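Local coordinates for protein RV1873 (Mycobacterium tuberculosis, PDB 2JEK) that is of unknown function but belongs to the DUF1810 family and folds as a compact, mostly helical right-handed superhelix, at residues 15-20 / 75-80; 67-72 / 110-115. All coordinates share one frame; numbering follows the deposited sequence.

Overall arrangement
Both contacts join helices that lie far apart in the sequence, and their segments alternate along the chain. Interaction 2 is a buried apolar contact between helix 62-70 and helix 101-115. Interaction 1 is partly buried. It spans a wider gap between helix 11-17 and helix 74-87 with one side-chain hydrogen bond. Helix 62-70 and helix 74-87 are successive in the chain, so the contacts lie on neighbouring helices but share none. Their centres lie about 13 Å apart. They meet where Leu78 CD2 packs 3.6 Å from Phe112 CG, and where Gln17 NE2 lies near Tyr68 OH. Polar chemistry thus sits beside aromatic and aliphatic packing.

Interaction 1 (15-20 / 75-80); sequences YAQAPV and GPRLHE
The backbones stay well apart: the nearest CA atoms, those of Gln17 and Arg77, are 9.9 Å from each other. Gln17 lies on helix 11-17, and Arg77 lies on helix 74-87. The gap is bridged by these two long side chains, which run past each other in opposite directions. Arg77 is stretched out from CG to NE, with chi2 and chi3 both near 180°. This reach brings its NH1 to Gln17 OE1, where the two form a hydrogen bond of 2.9 Å. The bond is nearly straight, with an angle of 167° at the hydrogen. OE1 lies at the edge of the guanidinium, almost exactly in its plane. The donor in turn lies in the carbonyl plane of the amide. The two flat groups are turned by only 29° and are nearly coplanar. Alongside the bond, Arg77 CD comes 3.2 Å from Gln17 OE1, and Arg77 NH1 lies 3.6 Å from Gln17 CB.

Gln17 is buried, and both ends of its amide have partners. Its NE2 is hydrogen-bonded to Phe40 O of helix 38-41. The Arg77 guanidinium also makes a cation-pi contact with Tyr21, on the helix that follows Val20. The chemistry implies a fixed amide: NE2 gives to a backbone carbonyl while OE1 accepts from arginine, which defines its flip. The positive charge next to OE1 would probably polarise the amide and strengthen this neutral-to-charged link between the two helices.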
ATOM      1  N   TYR A  15       2.002  -3.058 -15.003  1.00  8.12           N
ATOM      2  CA  TYR A  15       3.209  -3.541 -15.649  1.00  8.60           C
ATOM      3  C   TYR A  15       4.381  -3.710 -14.689  1.00  8.01           C
ATOM      4  O   TYR A  15       5.206  -4.586 -14.894  1.00  8.80           O
ATOM      5  CB  TYR A  15       3.601  -2.642 -16.834  1.00  9.73           C
ATOM      6  CG  TYR A  15       2.516  -2.449 -17.881  1.00 12.14           C
ATOM      7  CD1 TYR A  15       1.700  -3.500 -18.266  1.00 13.91           C
ATOM      8  CD2 TYR A  15       2.331  -1.215 -18.487  1.00 14.99           C
ATOM      9  CE1 TYR A  15       0.700  -3.324 -19.226  1.00 14.80           C
ATOM     10  CE2 TYR A  15       1.354  -1.029 -19.461  1.00 15.28           C
ATOM     11  CZ  TYR A  15       0.551  -2.088 -19.822  1.00 13.69           C
ATOM     12  OH  TYR A  15      -0.427  -1.926 -20.769  1.00 17.73           O
ATOM     13  N   ALA A  16       4.467  -2.859 -13.665  1.00  7.73           N
ATOM     14  CA  ALA A  16       5.496  -3.020 -12.625  1.00  7.82           C
ATOM     15  C   ALA A  16       5.248  -4.292 -11.822  1.00  7.90           C
ATOM     16  O   ALA A  16       6.180  -5.010 -11.462  1.00  8.61           O
ATOM     17  CB  ALA A  16       5.525  -1.806 -11.693  1.00  8.23           C
ATOM     18  N   GLN A  17       3.980  -4.568 -11.546  1.00  7.56           N
ATOM     19  CA  GLN A  17       3.629  -5.760 -10.788  1.00  7.44           C
ATOM     20  C   GLN A  17       3.857  -7.059 -11.554  1.00  9.17           C
ATOM     21  O   GLN A  17       4.178  -8.082 -10.956  1.00  8.86           O
ATOM     22  CB  GLN A  17       2.175  -5.701 -10.314  1.00  7.93           C
ATOM     23  CG  GLN A  17       1.908  -4.688  -9.200  1.00  7.33           C
ATOM     24  CD  GLN A  17       0.446  -4.677  -8.783  1.00  8.71           C
ATOM     25  OE1 GLN A  17      -0.354  -5.452  -9.292  1.00  9.52           O
ATOM     26  NE2 GLN A  17       0.093  -3.781  -7.872  1.00  8.15           N
ATOM     27  N   ALA A  18       3.696  -7.026 -12.873  1.00  9.36           N
ATOM     28  CA  ALA A  18       3.667  -8.277 -13.642  1.00 10.57           C
ATOM     29  C   ALA A  18       4.839  -9.229 -13.389  1.00 11.19           C
ATOM     30  O   ALA A  18       4.591 -10.389 -13.073  1.00 11.85           O
ATOM     31  CB  ALA A  18       3.485  -8.021 -15.133  1.00 11.43           C
ATOM     32  N   PRO A  19       6.097  -8.738 -13.497  1.00 11.52           N
ATOM     33  CA  PRO A  19       7.241  -9.664 -13.332  1.00 11.76           C
ATOM     34  C   PRO A  19       7.435 -10.208 -11.929  1.00 12.14           C
ATOM     35  O   PRO A  19       8.181 -11.190 -11.751  1.00 13.24           O
ATOM     36  CB  PRO A  19       8.462  -8.801 -13.698  1.00 11.98           C
ATOM     37  CG  PRO A  19       7.910  -7.619 -14.420  1.00 13.44           C
ATOM     38  CD  PRO A  19       6.559  -7.376 -13.822  1.00 12.14           C
ATOM     39  N   VAL A  20       6.807  -9.580 -10.939  1.00 10.54           N
ATOM     40  CA  VAL A  20       7.085  -9.932  -9.543  1.00 10.79           C
ATOM     41  C   VAL A  20       5.878 -10.371  -8.705  1.00 10.03           C
ATOM     42  O   VAL A  20       6.052 -10.801  -7.569  1.00  9.09           O
ATOM     43  CB  VAL A  20       7.799  -8.788  -8.789  1.00 12.45           C
ATOM     44  CG1 VAL A  20       9.139  -8.440  -9.463  1.00 13.81           C
ATOM     45  CG2 VAL A  20       6.893  -7.566  -8.685  1.00 12.40           C
ATOM     46  N   GLY A  75      -7.148  -3.132  -7.537  1.00  8.54           N
ATOM     47  CA  GLY A  75      -7.948  -3.090  -6.310  1.00  8.83           C
ATOM     48  C   GLY A  75      -7.981  -4.447  -5.629  1.00  8.63           C
ATOM     49  O   GLY A  75      -7.592  -4.564  -4.464  1.00  7.83           O
ATOM     50  N   PRO A  76      -8.453  -5.493  -6.333  1.00  8.07           N
ATOM     51  CA  PRO A  76      -8.430  -6.820  -5.708  1.00  8.13           C
ATOM     52  C   PRO A  76      -7.046  -7.248  -5.219  1.00  8.12           C
ATOM     53  O   PRO A  76      -6.936  -7.879  -4.164  1.00  8.77           O
ATOM     54  CB  PRO A  76      -8.944  -7.745  -6.817  1.00  8.81           C
ATOM     55  CG  PRO A  76      -9.867  -6.854  -7.582  1.00  9.20           C
ATOM     56  CD  PRO A  76      -9.131  -5.532  -7.643  1.00  9.04           C
ATOM     57  N   ARG A  77      -6.001  -6.920  -5.976  1.00  7.63           N
ATOM     58  CA  ARG A  77      -4.645  -7.279  -5.550  1.00  6.98           C
ATOM     59  C   ARG A  77      -4.260  -6.568  -4.249  1.00  6.94           C
ATOM     60  O   ARG A  77      -3.637  -7.164  -3.373  1.00  7.72           O
ATOM     61  CB  ARG A  77      -3.621  -6.983  -6.648  1.00  7.67           C
ATOM     62  CG  ARG A  77      -3.579  -8.032  -7.726  1.00  7.62           C
ATOM     63  CD  ARG A  77      -2.469  -7.735  -8.700  1.00  9.11           C
ATOM     64  NE  ARG A  77      -2.398  -8.784  -9.706  1.00 11.28           N
ATOM     65  CZ  ARG A  77      -1.526  -8.802 -10.705  1.00 12.18           C
ATOM     66  NH1 ARG A  77      -0.651  -7.818 -10.854  1.00 11.15           N
ATOM     67  NH2 ARG A  77      -1.537  -9.816 -11.555  1.00 12.20           N
ATOM     68  N   LEU A  78      -4.623  -5.294  -4.122  1.00  7.04           N
ATOM     69  CA  LEU A  78      -4.307  -4.553  -2.904  1.00  7.70           C
ATOM     70  C   LEU A  78      -5.021  -5.141  -1.692  1.00  7.40           C
ATOM     71  O   LEU A  78      -4.444  -5.247  -0.607  1.00  7.89           O
ATOM     72  CB  LEU A  78      -4.616  -3.062  -3.077  1.00  7.87           C
ATOM     73  CG  LEU A  78      -4.293  -2.181  -1.867  1.00  7.82           C
ATOM     74  CD1 LEU A  78      -2.802  -2.221  -1.531  1.00  8.46           C
ATOM     75  CD2 LEU A  78      -4.716  -0.748  -2.090  1.00  9.89           C
ATOM     76  N   HIS A  79      -6.274  -5.552  -1.881  1.00  7.38           N
ATOM     77  CA  HIS A  79      -6.986  -6.212  -0.795  1.00  7.43           C
ATOM     78  C   HIS A  79      -6.364  -7.577  -0.495  1.00  8.17           C
ATOM     79  O   HIS A  79      -6.250  -7.981   0.672  1.00  9.33           O
ATOM     80  CB  HIS A  79      -8.466  -6.372  -1.126  1.00  8.52           C
ATOM     81  CG  HIS A  79      -9.230  -5.085  -1.110  1.00  8.15           C
ATOM     82  ND1 HIS A  79      -9.585  -4.450   0.059  1.00 12.24           N
ATOM     83  CD2 HIS A  79      -9.745  -4.341  -2.115  1.00 11.97           C
ATOM     84  CE1 HIS A  79     -10.278  -3.361  -0.226  1.00 13.38           C
ATOM     85  NE2 HIS A  79     -10.387  -3.271  -1.539  1.00 15.29           N
ATOM     86  N   GLU A  80      -5.957  -8.297  -1.544  1.00  8.86           N
ATOM     87  CA  GLU A  80      -5.272  -9.574  -1.336  1.00  9.96           C
ATOM     88  C   GLU A  80      -4.017  -9.393  -0.490  1.00  8.90           C
ATOM     89  O   GLU A  80      -3.797 -10.119   0.482  1.00  9.85           O
ATOM     90  CB  GLU A  80      -4.912 -10.231  -2.674  1.00  9.87           C
ATOM     91  CG  GLU A  80      -3.867 -11.345  -2.556  1.00 11.32           C
ATOM     92  CD  GLU A  80      -3.681 -12.120  -3.845  1.00 12.05           C
ATOM     93  OE1 GLU A  80      -3.621 -11.485  -4.923  1.00 14.13           O
ATOM     94  OE2 GLU A  80      -3.571 -13.364  -3.771  1.00 16.61           O
TER

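Interaction 2 (67-72 / 110-115); sequences AYLQHD and TLFARA
Two helices of the all-helical DUF1810 fold pack here, with Tyr68 and Leu69 of helix 62-70 facing Phe112 and Ala115 of helix 101-115. The nearest CA atoms across the contact are those of Leu69 and Phe112, 8.1 Å apart. Phe112 reaches into this gap and touches both Tyr68 and Leu69. Its CD1 side meets the leucine, and its CE1 and CZ meet the tyrosine.

Leu69 CG is 3.6 Å from Phe112 CD1. Leu69 CD2 is 3.7 Å from Phe112 CD1. The other methyl, CD1, lies in the ring plane at the edge of Phe112. Leu69 CD1 also lies 4.1 Å from Ala115 CB, one helical turn further on.

The right-handed superhelix brings other helices round this apolar cluster. Leu78 of helix 74-87 touches Tyr68, Leu69 and Phe112, while Phe122 of helix 120-129 touches Leu69 and Phe112.

Tyr68 meets the neighbouring atoms of the same rim, CE1 and CZ. Its CG is held anti to the backbone N (chi1 -172°), which carries the phenol ring across the end of Phe112, the two side chains crossing at about a right angle. Phe112 CZ sits 3.9 Å above one face of the Tyr68 ring, offset toward the rim. The ring centroids are 5.3 Å apart and the planes are inclined by 52°, an oblique aromatic pair. Tyr68 also makes an edge-to-face pair with Phe13 of helix 11-17. Next to the apolar contact, the backbone O of Ala115 accepts a hydrogen bond from Gln66 NE2, a polar link between the same two helices.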
ATOM      1  N   ALA A  67      -9.521   5.578  -8.022  1.00  9.28           N
ATOM      2  CA  ALA A  67      -9.424   4.884  -9.317  1.00 10.44           C
ATOM      3  C   ALA A  67      -8.634   3.575  -9.206  1.00 10.54           C
ATOM      4  O   ALA A  67      -8.964   2.570  -9.838  1.00 10.83           O
ATOM      5  CB  ALA A  67      -8.814   5.795 -10.355  1.00 11.01           C
ATOM      6  N   TYR A  68      -7.589   3.596  -8.386  1.00  9.69           N
ATOM      7  CA  TYR A  68      -6.755   2.421  -8.165  1.00  9.10           C
ATOM      8  C   TYR A  68      -7.596   1.285  -7.569  1.00  9.33           C
ATOM      9  O   TYR A  68      -7.549   0.135  -8.026  1.00 10.31           O
ATOM     10  CB  TYR A  68      -5.600   2.820  -7.239  1.00  8.06           C
ATOM     11  CG  TYR A  68      -4.517   1.776  -7.051  1.00  7.08           C
ATOM     12  CD1 TYR A  68      -3.266   1.922  -7.665  1.00  6.21           C
ATOM     13  CD2 TYR A  68      -4.743   0.650  -6.258  1.00  7.81           C
ATOM     14  CE1 TYR A  68      -2.277   0.976  -7.482  1.00  6.70           C
ATOM     15  CE2 TYR A  68      -3.752  -0.305  -6.083  1.00  7.80           C
ATOM     16  CZ  TYR A  68      -2.534  -0.138  -6.709  1.00  5.71           C
ATOM     17  OH  TYR A  68      -1.521  -1.057  -6.561  1.00  7.34           O
ATOM     18  N   LEU A  69      -8.400   1.634  -6.568  1.00  8.79           N
ATOM     19  CA  LEU A  69      -9.286   0.667  -5.940  1.00  9.28           C
ATOM     20  C   LEU A  69     -10.352   0.118  -6.880  1.00 11.04           C
ATOM     21  O   LEU A  69     -10.741  -1.040  -6.756  1.00 12.18           O
ATOM     22  CB  LEU A  69      -9.945   1.270  -4.707  1.00  9.44           C
ATOM     23  CG  LEU A  69      -9.012   1.521  -3.520  1.00  9.91           C
ATOM     24  CD1 LEU A  69      -9.801   2.238  -2.453  1.00 14.11           C
ATOM     25  CD2 LEU A  69      -8.460   0.219  -2.977  1.00 14.31           C
ATOM     26  N   GLN A  70     -10.828   0.954  -7.795  1.00 11.66           N
ATOM     27  CA  GLN A  70     -11.854   0.533  -8.758  1.00 13.59           C
ATOM     28  C   GLN A  70     -11.290  -0.406  -9.815  1.00 13.41           C
ATOM     29  O   GLN A  70     -12.034  -1.185 -10.425  1.00 15.13           O
ATOM     30  CB  GLN A  70     -12.447   1.740  -9.477  1.00 13.92           C
ATOM     31  CG  GLN A  70     -13.353   2.613  -8.639  1.00 18.56           C
ATOM     32  CD  GLN A  70     -13.798   3.851  -9.397  1.00 26.41           C
ATOM     33  OE1 GLN A  70     -12.979   4.565  -9.994  1.00 27.90           O
ATOM     34  NE2 GLN A  70     -15.100   4.115  -9.380  1.00 29.67           N
ATOM     35  N   HIS A  71      -9.983  -0.317 -10.051  1.00 11.69           N
ATOM     36  CA  HIS A  71      -9.335  -1.107 -11.098  1.00 11.49           C
ATOM     37  C   HIS A  71      -9.489  -2.585 -10.768  1.00 12.12           C
ATOM     38  O   HIS A  71      -9.160  -3.016  -9.664  1.00 11.97           O
ATOM     39  CB  HIS A  71      -7.856  -0.724 -11.201  1.00 10.86           C
ATOM     40  CG  HIS A  71      -7.169  -1.276 -12.410  1.00 10.50           C
ATOM     41  ND1 HIS A  71      -6.796  -2.597 -12.512  1.00 12.23           N
ATOM     42  CD2 HIS A  71      -6.776  -0.681 -13.560  1.00 12.66           C
ATOM     43  CE1 HIS A  71      -6.215  -2.798 -13.683  1.00 12.27           C
ATOM     44  NE2 HIS A  71      -6.188  -1.650 -14.337  1.00 13.32           N
ATOM     45  N   ASP A  72     -10.005  -3.372 -11.718  1.00 11.73           N
ATOM     46  CA  ASP A  72     -10.407  -4.748 -11.408  1.00 11.65           C
ATOM     47  C   ASP A  72      -9.234  -5.735 -11.248  1.00 10.36           C
ATOM     48  O   ASP A  72      -9.428  -6.905 -10.888  1.00 11.44           O
ATOM     49  CB  ASP A  72     -11.420  -5.260 -12.443  1.00 12.11           C
ATOM     50  CG  ASP A  72     -12.204  -6.478 -11.956  1.00 16.56           C
ATOM     51  OD1 ASP A  72     -12.528  -6.558 -10.751  1.00 20.43           O
ATOM     52  OD2 ASP A  72     -12.483  -7.373 -12.786  1.00 18.53           O
ATOM     53  N   THR A 110      -3.051   4.196   5.280  1.00  6.81           N
ATOM     54  CA  THR A 110      -3.671   5.468   5.673  1.00  8.17           C
ATOM     55  C   THR A 110      -4.366   6.082   4.458  1.00  7.92           C
ATOM     56  O   THR A 110      -5.523   6.501   4.540  1.00  8.74           O
ATOM     57  CB  THR A 110      -2.627   6.436   6.249  1.00  7.79           C
ATOM     58  OG1 THR A 110      -2.071   5.856   7.435  1.00  9.00           O
ATOM     59  CG2 THR A 110      -3.252   7.784   6.598  1.00  8.69           C
ATOM     60  N   LEU A 111      -3.664   6.113   3.330  1.00  7.20           N
ATOM     61  CA  LEU A 111      -4.224   6.643   2.088  1.00  7.44           C
ATOM     62  C   LEU A 111      -5.476   5.883   1.655  1.00  7.69           C
ATOM     63  O   LEU A 111      -6.531   6.488   1.418  1.00  7.57           O
ATOM     64  CB  LEU A 111      -3.169   6.575   0.982  1.00  7.64           C
ATOM     65  CG  LEU A 111      -3.653   6.874  -0.445  1.00  7.86           C
ATOM     66  CD1 LEU A 111      -4.224   8.280  -0.557  1.00  9.18           C
ATOM     67  CD2 LEU A 111      -2.525   6.664  -1.448  1.00  8.33           C
ATOM     68  N   PHE A 112      -5.374   4.562   1.547  1.00  7.38           N
ATOM     69  CA  PHE A 112      -6.491   3.794   1.007  1.00  8.41           C
ATOM     70  C   PHE A 112      -7.660   3.722   1.986  1.00  8.75           C
ATOM     71  O   PHE A 112      -8.818   3.698   1.568  1.00  9.08           O
ATOM     72  CB  PHE A 112      -6.013   2.445   0.468  1.00  8.08           C
ATOM     73  CG  PHE A 112      -5.256   2.586  -0.814  1.00  7.08           C
ATOM     74  CD1 PHE A 112      -5.951   2.792  -2.008  1.00  9.71           C
ATOM     75  CD2 PHE A 112      -3.860   2.572  -0.843  1.00  7.60           C
ATOM     76  CE1 PHE A 112      -5.274   2.962  -3.213  1.00  9.24           C
ATOM     77  CE2 PHE A 112      -3.177   2.752  -2.045  1.00  8.22           C
ATOM     78  CZ  PHE A 112      -3.877   2.940  -3.233  1.00 10.50           C
ATOM     79  N   ALA A 113      -7.376   3.782   3.281  1.00  9.03           N
ATOM     80  CA  ALA A 113      -8.448   3.894   4.267  1.00 10.24           C
ATOM     81  C   ALA A 113      -9.249   5.188   4.124  1.00 11.69           C
ATOM     82  O   ALA A 113     -10.447   5.207   4.430  1.00 11.65           O
ATOM     83  CB  ALA A 113      -7.899   3.753   5.678  1.00 11.38           C
ATOM     84  N   ARG A 114      -8.602   6.259   3.671  1.00 11.39           N
ATOM     85  CA  ARG A 114      -9.274   7.542   3.476  1.00 13.82           C
ATOM     86  C   ARG A 114      -9.960   7.611   2.119  1.00 14.03           C
ATOM     87  O   ARG A 114     -10.846   8.443   1.899  1.00 15.46           O
ATOM     88  CB  ARG A 114      -8.291   8.705   3.632  1.00 14.53           C
ATOM     89  CG  ARG A 114      -7.678   8.869   5.024  1.00 17.31           C
ATOM     90  CD  ARG A 114      -8.603   9.525   6.036  1.00 28.98           C
ATOM     91  NE  ARG A 114      -7.941   9.680   7.337  1.00 33.19           N
ATOM     92  CZ  ARG A 114      -8.299  10.563   8.268  1.00 35.50           C
ATOM     93  NH1 ARG A 114      -9.312  11.398   8.056  1.00 35.71           N
ATOM     94  NH2 ARG A 114      -7.635  10.617   9.414  1.00 33.38           N
ATOM     95  N   ALA A 115      -9.564   6.724   1.213  1.00 13.70           N
ATOM     96  CA  ALA A 115     -10.084   6.733  -0.152  1.00 14.57           C
ATOM     97  C   ALA A 115     -11.485   6.135  -0.267  1.00 14.56           C
ATOM     98  O   ALA A 115     -12.250   6.488  -1.171  1.00 15.29           O
ATOM     99  CB  ALA A 115      -9.112   6.015  -1.091  1.00 14.46           C
TER